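Local structure of putative peptidase (3CE2) at residues Q21-I26 against W361-E366. The protein is probably a zinc-dependent oligopeptidase of the M3B family that cleaves small bioactive peptides. Sequence-based numbering, arbitrary orientation.
Sequences QDCWDI and WVDKYE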
# COMPACT_ATOMS: atom_id res chain seq x y z
N GLN A 21 -18.39 13.60 21.52
CA GLN A 21 -17.03 14.14 21.58
C GLN A 21 -15.99 13.05 21.32
O GLN A 21 -14.81 13.30 21.14
CB GLN A 21 -16.77 14.84 22.92
CG GLN A 21 -17.59 14.28 24.09
CD GLN A 21 -16.90 14.46 25.45
OE1 GLN A 21 -15.77 14.95 25.52
NE2 GLN A 21 -17.57 14.03 26.52
N ASP A 22 -16.44 11.81 21.30
CA ASP A 22 -15.53 10.72 21.05
C ASP A 22 -15.62 10.28 19.59
O ASP A 22 -14.87 9.42 19.14
CB ASP A 22 -15.85 9.58 22.00
CG ASP A 22 -15.41 9.87 23.42
OD1 ASP A 22 -14.69 10.88 23.61
OD2 ASP A 22 -15.78 9.10 24.33
N CYS A 23 -16.51 10.91 18.85
CA CYS A 23 -16.81 10.50 17.51
C CYS A 23 -16.44 11.54 16.49
O CYS A 23 -16.33 12.72 16.80
CB CYS A 23 -18.31 10.20 17.38
SG CYS A 23 -18.85 9.16 18.71
N TRP A 24 -16.26 11.09 15.26
CA TRP A 24 -16.02 12.01 14.21
C TRP A 24 -17.33 12.74 13.95
O TRP A 24 -18.41 12.26 14.32
CB TRP A 24 -15.50 11.32 12.95
CG TRP A 24 -16.25 10.13 12.49
CD1 TRP A 24 -17.58 9.87 12.65
CD2 TRP A 24 -15.71 9.02 11.76
NE1 TRP A 24 -17.90 8.66 12.07
CE2 TRP A 24 -16.77 8.12 11.53
CE3 TRP A 24 -14.42 8.70 11.29
CZ2 TRP A 24 -16.58 6.92 10.84
CZ3 TRP A 24 -14.24 7.51 10.61
CH2 TRP A 24 -15.32 6.63 10.39
N ASP A 25 -17.19 13.93 13.35
CA ASP A 25 -18.30 14.79 12.99
C ASP A 25 -18.44 14.81 11.48
O ASP A 25 -17.69 15.48 10.76
CB ASP A 25 -18.07 16.21 13.52
CG ASP A 25 -19.11 17.21 13.00
OD1 ASP A 25 -20.15 16.81 12.45
OD2 ASP A 25 -18.88 18.43 13.15
N ILE A 26 -19.44 14.08 11.01
CA ILE A 26 -19.68 13.92 9.59
C ILE A 26 -20.79 14.83 9.10
O ILE A 26 -21.20 14.73 7.95
CB ILE A 26 -20.07 12.47 9.30
CG1 ILE A 26 -21.34 12.10 10.11
CG2 ILE A 26 -18.91 11.52 9.64
CD1 ILE A 26 -22.02 10.84 9.62
N TRP A 361 -12.16 14.93 13.28
CA TRP A 361 -11.65 14.02 12.26
C TRP A 361 -11.79 12.55 12.69
O TRP A 361 -12.02 11.67 11.86
CB TRP A 361 -10.17 14.32 12.03
CG TRP A 361 -9.90 15.57 11.29
CD1 TRP A 361 -10.76 16.61 11.07
CD2 TRP A 361 -8.67 15.93 10.66
NE1 TRP A 361 -10.14 17.59 10.34
CE2 TRP A 361 -8.85 17.19 10.08
CE3 TRP A 361 -7.43 15.29 10.53
CZ2 TRP A 361 -7.84 17.85 9.38
CZ3 TRP A 361 -6.42 15.94 9.84
CH2 TRP A 361 -6.63 17.20 9.27
N VAL A 362 -11.64 12.33 13.99
CA VAL A 362 -11.40 11.02 14.55
C VAL A 362 -12.60 10.38 15.21
O VAL A 362 -13.19 10.95 16.11
CB VAL A 362 -10.41 11.13 15.68
CG1 VAL A 362 -9.58 9.87 15.75
CG2 VAL A 362 -9.54 12.36 15.47
N ASP A 363 -12.92 9.17 14.79
CA ASP A 363 -13.74 8.31 15.62
C ASP A 363 -12.82 7.46 16.51
O ASP A 363 -12.22 6.49 16.06
CB ASP A 363 -14.61 7.42 14.75
CG ASP A 363 -15.94 7.14 15.38
OD1 ASP A 363 -16.76 8.07 15.52
OD2 ASP A 363 -16.16 5.97 15.75
N LYS A 364 -12.71 7.82 17.78
CA LYS A 364 -11.64 7.28 18.63
C LYS A 364 -11.65 5.82 19.10
O LYS A 364 -10.59 5.18 19.15
CB LYS A 364 -11.48 8.15 19.88
CG LYS A 364 -11.03 9.55 19.58
CD LYS A 364 -10.89 10.35 20.85
CE LYS A 364 -11.10 11.80 20.58
NZ LYS A 364 -12.06 12.29 21.58
N TYR A 365 -12.80 5.32 19.53
CA TYR A 365 -12.82 4.14 20.40
C TYR A 365 -13.68 3.00 19.90
O TYR A 365 -14.53 3.18 19.03
CB TYR A 365 -13.33 4.52 21.79
CG TYR A 365 -12.55 5.55 22.55
CD1 TYR A 365 -11.23 5.33 22.92
CD2 TYR A 365 -13.17 6.72 22.99
CE1 TYR A 365 -10.51 6.29 23.67
CE2 TYR A 365 -12.47 7.69 23.74
CZ TYR A 365 -11.15 7.47 24.07
OH TYR A 365 -10.47 8.43 24.79
N GLU A 366 -13.51 1.83 20.50
CA GLU A 366 -14.32 0.67 20.11
C GLU A 366 -15.74 0.91 20.55
O GLU A 366 -15.98 1.48 21.60
CB GLU A 366 -13.80 -0.61 20.77
CG GLU A 366 -12.75 -1.33 19.95
CD GLU A 366 -11.95 -2.35 20.76
OE1 GLU A 366 -12.12 -2.39 22.00
OE2 GLU A 366 -11.15 -3.10 20.16
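The ammonium of Lys364 is gripped by two groups of the 21-26 loop: NZ donates a 3.0 Å hydrogen bond to Gln21 O and forms a longer salt bridge, 3.6 Å, with Asp22 OD1. The pairing illustrates how an irregular N-terminal segment can be fastened along an edge strand, here 362-363, an outer strand of the small mixed sheet in this putative M3-family metallopeptidase, in which the side chain of zinc-binding His406 is about 9 Å from that of Trp361. The lysine is held at its backbone too, since Lys364 N reaches Asp22 O at 3.0 Å with a nearly straight N-H...O angle of 167°. Asp22 also sets its carboxylate at the edge of the Tyr365 ring, the two planes 84° apart, while the aliphatic CB of Lys364 lies over one face of that ring.

Further along, Asp363 divides its carboxylate between the 21-26 segment and two bases outside the contact: OD1 accepts Trp24 N through its anti lone pair at 3.1 Å, whereas OD2 makes salt bridges with Lys370 and Arg15. With CG lodged between the backbone N and carbonyl carbon (chi1 49°), the Trp24 indole is brought over Asp363, and its NE1 is hydrogen-bonded to Gln96 OE1, at the end of helix 66-96. In the resulting CH-pi contact, Asp363 CB stands 3.8 Å from the centroid of the six-membered ring of Trp24, while Trp361 O lies in plane at the indole's edge.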